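N-acyl-D-glutamate deacylase (Bordetella bronchiseptica, PDB 3GIP) probably hydrolyses N-acyl-D-glutamate to D-glutamate and a carboxylate, as a zinc-dependent member of the amidohydrolase superfamily. Local coordinates at residues A[146-159]-A[191-204]. Residues are numbered along the deposited sequence; the frame is centred on the assembly and turned at random.
Sequences HANLRLAAMRDPQA and QPGAVAQAAELEGL
Glu200 OE1 takes a hydrogen bond from Arg150 NH2 at 2.8 Å, nearly straight (N-H...O 159°), through its syn lone pair and close to the guanidinium plane. Carboxylate and guanidinium lie almost coplanar, 17° apart, in a buried salt bridge. Glu200 carries CG anti to the backbone N (chi1 179°), and Arg150 is stretched from CG to NE. Within its own segment Arg150 NH1 donates to Ala159 O at 2.9 Å and weakly to Pro157 O, and NH2 adds a weak bond to Ala159 O, so the arginine ties the 156-159 turn to helix 198-210. Val195 CB lies over one face of the guanidinium, and its CG1 packs 3.5 Å from Gln158 O. Pro192, after a cis peptide bond, fits between helix and turn: CG touches Leu151 CD2 at 3.9 Å, CD faces Ala147 CB and CB meets Pro157 CB. The side chain of Ala147 lies about 11 Å from the zinc ion. At the start of helix 146-153, Leu201 CD2 makes a CH-pi contact over one face of the His146 ring, 4.1 Å from its centroid, while Leu149 and Leu204 meet tip to tip. His146 follows strand 139-145, and strand 183-187 leads toward 191-204: the contact joins neighbouring strand-to-helix connections of the amidohydrolase TIM barrel.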
loop_
_atom_site.group_PDB
_atom_site.type_symbol
_atom_site.label_atom_id
_atom_site.label_comp_id
_atom_site.label_asym_id
_atom_site.label_seq_id
_atom_site.Cartn_x
_atom_site.Cartn_y
_atom_site.Cartn_z
ATOM N N HIS A 146 8.352 6.444 10.752
ATOM C CA HIS A 146 8.598 6.912 12.111
ATOM C C HIS A 146 9.641 6.013 12.777
ATOM O O HIS A 146 10.453 6.476 13.579
ATOM C CB HIS A 146 7.280 6.903 12.899
ATOM C CG HIS A 146 7.446 7.066 14.378
ATOM N ND1 HIS A 146 8.104 8.136 14.947
ATOM C CD2 HIS A 146 7.013 6.300 15.409
ATOM C CE1 HIS A 146 8.068 8.022 16.263
ATOM N NE2 HIS A 146 7.411 6.917 16.569
ATOM N N ALA A 147 9.627 4.725 12.448
ATOM C CA ALA A 147 10.610 3.816 13.022
ATOM C C ALA A 147 11.994 4.268 12.565
ATOM O O ALA A 147 12.936 4.316 13.360
ATOM C CB ALA A 147 10.339 2.385 12.574
ATOM N N ASN A 148 12.110 4.602 11.281
ATOM C CA ASN A 148 13.379 5.069 10.724
ATOM C C ASN A 148 13.830 6.324 11.458
ATOM O O ASN A 148 15.005 6.457 11.813
ATOM C CB ASN A 148 13.235 5.394 9.236
ATOM C CG ASN A 148 13.165 4.158 8.372
ATOM O OD1 ASN A 148 14.092 3.858 7.619
ATOM N ND2 ASN A 148 12.060 3.429 8.473
ATOM N N LEU A 149 12.895 7.243 11.679
ATOM C CA LEU A 149 13.221 8.489 12.363
ATOM C C LEU A 149 13.789 8.214 13.746
ATOM O O LEU A 149 14.826 8.768 14.113
ATOM C CB LEU A 149 11.984 9.387 12.467
ATOM C CG LEU A 149 11.416 9.855 11.123
ATOM C CD1 LEU A 149 10.192 10.720 11.370
ATOM C CD2 LEU A 149 12.468 10.638 10.346
ATOM N N ARG A 150 13.120 7.356 14.512
ATOM C CA ARG A 150 13.593 7.017 15.846
ATOM C C ARG A 150 14.949 6.318 15.800
ATOM O O ARG A 150 15.853 6.652 16.566
ATOM C CB ARG A 150 12.596 6.108 16.574
ATOM C CG ARG A 150 11.654 6.838 17.510
ATOM C CD ARG A 150 11.036 5.891 18.533
ATOM N NE ARG A 150 10.383 6.634 19.607
ATOM C CZ ARG A 150 10.659 6.484 20.898
ATOM N NH1 ARG A 150 11.575 5.608 21.287
ATOM N NH2 ARG A 150 10.038 7.229 21.801
ATOM N N LEU A 151 15.088 5.346 14.905
ATOM C CA LEU A 151 16.336 4.594 14.798
ATOM C C LEU A 151 17.500 5.436 14.295
ATOM O O LEU A 151 18.662 5.106 14.540
ATOM C CB LEU A 151 16.151 3.388 13.878
ATOM C CG LEU A 151 15.115 2.359 14.338
ATOM C CD1 LEU A 151 14.929 1.318 13.252
ATOM C CD2 LEU A 151 15.560 1.715 15.646
ATOM N N ALA A 152 17.188 6.519 13.595
ATOM C CA ALA A 152 18.219 7.395 13.053
ATOM C C ALA A 152 18.588 8.530 14.002
ATOM O O ALA A 152 19.710 9.043 13.958
ATOM C CB ALA A 152 17.756 7.971 11.718
ATOM N N ALA A 153 17.654 8.910 14.866
ATOM C CA ALA A 153 17.879 10.017 15.785
ATOM C C ALA A 153 18.181 9.638 17.228
ATOM O O ALA A 153 18.730 10.448 17.977
ATOM C CB ALA A 153 16.672 10.957 15.752
ATOM N N MET A 154 17.846 8.414 17.622
ATOM C CA MET A 154 18.050 8.008 19.007
ATOM C C MET A 154 19.074 6.913 19.284
ATOM O O MET A 154 18.957 5.787 18.796
ATOM C CB MET A 154 16.705 7.608 19.611
ATOM C CG MET A 154 15.695 8.742 19.620
ATOM S SD MET A 154 14.051 8.227 20.137
ATOM C CE MET A 154 14.274 8.110 21.897
ATOM N N ARG A 155 20.072 7.265 20.089
ATOM C CA ARG A 155 21.131 6.348 20.494
ATOM C C ARG A 155 20.482 5.146 21.182
ATOM O O ARG A 155 20.970 4.016 21.089
ATOM C CB ARG A 155 22.086 7.076 21.448
ATOM C CG ARG A 155 23.109 6.204 22.144
ATOM C CD ARG A 155 24.036 7.070 22.989
ATOM N NE ARG A 155 24.896 6.276 23.858
ATOM C CZ ARG A 155 24.453 5.543 24.873
ATOM N NH1 ARG A 155 23.156 5.501 25.147
ATOM N NH2 ARG A 155 25.308 4.854 25.617
ATOM N N ASP A 156 19.377 5.407 21.874
ATOM C CA ASP A 156 18.612 4.367 22.552
ATOM C C ASP A 156 17.163 4.536 22.113
ATOM O O ASP A 156 16.377 5.224 22.768
ATOM C CB ASP A 156 18.712 4.502 24.071
ATOM C CG ASP A 156 17.859 3.478 24.798
ATOM O OD1 ASP A 156 17.314 2.579 24.122
ATOM O OD2 ASP A 156 17.734 3.564 26.039
ATOM N N PRO A 157 16.791 3.900 20.990
ATOM C CA PRO A 157 15.436 3.972 20.438
ATOM C C PRO A 157 14.323 3.381 21.301
ATOM O O PRO A 157 13.161 3.367 20.893
ATOM C CB PRO A 157 15.580 3.263 19.094
ATOM C CG PRO A 157 16.624 2.235 19.374
ATOM C CD PRO A 157 17.641 3.010 20.178
ATOM N N GLN A 158 14.669 2.899 22.489
ATOM C CA GLN A 158 13.666 2.330 23.382
ATOM C C GLN A 158 13.294 3.300 24.501
ATOM O O GLN A 158 12.432 3.006 25.328
ATOM C CB GLN A 158 14.177 1.020 23.987
ATOM C CG GLN A 158 14.475 -0.064 22.962
ATOM C CD GLN A 158 13.285 -0.368 22.071
ATOM O OE1 GLN A 158 12.193 -0.671 22.554
ATOM N NE2 GLN A 158 13.493 -0.294 20.759
ATOM N N ALA A 159 13.936 4.462 24.516
ATOM C CA ALA A 159 13.670 5.457 25.549
ATOM C C ALA A 159 12.756 6.572 25.063
ATOM O O ALA A 159 12.312 6.576 23.913
ATOM C CB ALA A 159 14.987 6.051 26.042
ATOM N N GLN A 191 7.994 -2.216 17.468
ATOM C CA GLN A 191 9.090 -1.528 18.129
ATOM C C GLN A 191 9.853 -0.881 16.981
ATOM O O GLN A 191 9.941 -1.449 15.891
ATOM C CB GLN A 191 9.996 -2.524 18.854
ATOM C CG GLN A 191 9.372 -3.140 20.087
ATOM C CD GLN A 191 8.971 -2.098 21.110
ATOM O OE1 GLN A 191 9.784 -1.267 21.519
ATOM N NE2 GLN A 191 7.714 -2.138 21.533
ATOM N N PRO A 192 10.417 0.315 17.200
ATOM C CA PRO A 192 10.400 1.106 18.435
ATOM C C PRO A 192 9.262 2.128 18.495
ATOM O O PRO A 192 9.102 2.829 19.495
ATOM C CB PRO A 192 11.760 1.782 18.403
ATOM C CG PRO A 192 11.874 2.134 16.946
ATOM C CD PRO A 192 11.388 0.872 16.241
ATOM N N GLY A 193 8.475 2.213 17.426
ATOM C CA GLY A 193 7.381 3.172 17.391
ATOM C C GLY A 193 6.410 3.107 18.556
ATOM O O GLY A 193 5.892 4.132 18.999
ATOM N N ALA A 194 6.166 1.902 19.057
ATOM C CA ALA A 194 5.245 1.692 20.166
ATOM C C ALA A 194 5.620 2.477 21.422
ATOM O O ALA A 194 4.765 2.766 22.261
ATOM C CB ALA A 194 5.163 0.205 20.489
ATOM N N VAL A 195 6.900 2.815 21.550
ATOM C CA VAL A 195 7.386 3.556 22.710
ATOM C C VAL A 195 6.930 5.013 22.699
ATOM O O VAL A 195 6.831 5.649 23.750
ATOM C CB VAL A 195 8.934 3.522 22.766
ATOM C CG1 VAL A 195 9.439 4.321 23.960
ATOM C CG2 VAL A 195 9.417 2.084 22.847
ATOM N N ALA A 196 6.642 5.530 21.510
ATOM C CA ALA A 196 6.224 6.920 21.351
ATOM C C ALA A 196 4.929 7.283 22.070
ATOM O O ALA A 196 3.994 6.482 22.151
ATOM C CB ALA A 196 6.097 7.254 19.865
ATOM N N GLN A 197 4.894 8.502 22.600
ATOM C CA GLN A 197 3.720 9.019 23.288
ATOM C C GLN A 197 3.111 10.126 22.433
ATOM O O GLN A 197 3.685 10.520 21.416
ATOM C CB GLN A 197 4.100 9.560 24.669
ATOM C CG GLN A 197 4.579 8.483 25.627
ATOM C CD GLN A 197 4.741 8.988 27.049
ATOM O OE1 GLN A 197 5.064 8.221 27.957
ATOM N NE2 GLN A 197 4.517 10.281 27.249
ATOM N N ALA A 198 1.954 10.626 22.851
ATOM C CA ALA A 198 1.249 11.664 22.107
ATOM C C ALA A 198 2.102 12.847 21.650
ATOM O O ALA A 198 2.076 13.208 20.478
ATOM C CB ALA A 198 0.059 12.162 22.922
ATOM N N ALA A 199 2.857 13.448 22.566
ATOM C CA ALA A 199 3.688 14.605 22.226
ATOM C C ALA A 199 4.643 14.364 21.057
ATOM O O ALA A 199 4.831 15.237 20.207
ATOM C CB ALA A 199 4.478 15.057 23.455
ATOM N N GLU A 200 5.251 13.185 21.023
ATOM C CA GLU A 200 6.186 12.834 19.963
ATOM C C GLU A 200 5.501 12.754 18.603
ATOM O O GLU A 200 5.973 13.322 17.613
ATOM C CB GLU A 200 6.849 11.490 20.282
ATOM C CG GLU A 200 7.839 11.011 19.231
ATOM C CD GLU A 200 8.528 9.720 19.632
ATOM O OE1 GLU A 200 8.681 9.481 20.850
ATOM O OE2 GLU A 200 8.934 8.952 18.733
ATOM N N LEU A 201 4.376 12.049 18.561
ATOM C CA LEU A 201 3.638 11.879 17.320
ATOM C C LEU A 201 3.014 13.189 16.848
ATOM O O LEU A 201 2.995 13.480 15.649
ATOM C CB LEU A 201 2.568 10.799 17.514
ATOM C CG LEU A 201 3.150 9.459 17.994
ATOM C CD1 LEU A 201 2.029 8.461 18.255
ATOM C CD2 LEU A 201 4.126 8.919 16.951
ATOM N N GLU A 202 2.526 13.987 17.791
ATOM C CA GLU A 202 1.914 15.268 17.457
ATOM C C GLU A 202 2.958 16.210 16.871
ATOM O O GLU A 202 2.666 16.978 15.957
ATOM C CB GLU A 202 1.281 15.893 18.702
ATOM C CG GLU A 202 0.170 15.048 19.301
ATOM C CD GLU A 202 -0.365 15.615 20.600
ATOM O OE1 GLU A 202 0.439 16.169 21.382
ATOM O OE2 GLU A 202 -1.584 15.492 20.845
ATOM N N GLY A 203 4.177 16.148 17.405
ATOM C CA GLY A 203 5.241 16.996 16.899
ATOM C C GLY A 203 5.487 16.735 15.426
ATOM O O GLY A 203 5.617 17.666 14.631
ATOM N N LEU A 204 5.544 15.458 15.054
ATOM C CA LEU A 204 5.767 15.091 13.662
ATOM C C LEU A 204 4.552 15.481 12.825
ATOM O O LEU A 204 4.689 15.948 11.691
ATOM C CB LEU A 204 6.025 13.585 13.555
ATOM C CG LEU A 204 7.316 13.127 14.244
ATOM C CD1 LEU A 204 7.393 11.607 14.272
ATOM C CD2 LEU A 204 8.514 13.709 13.506
#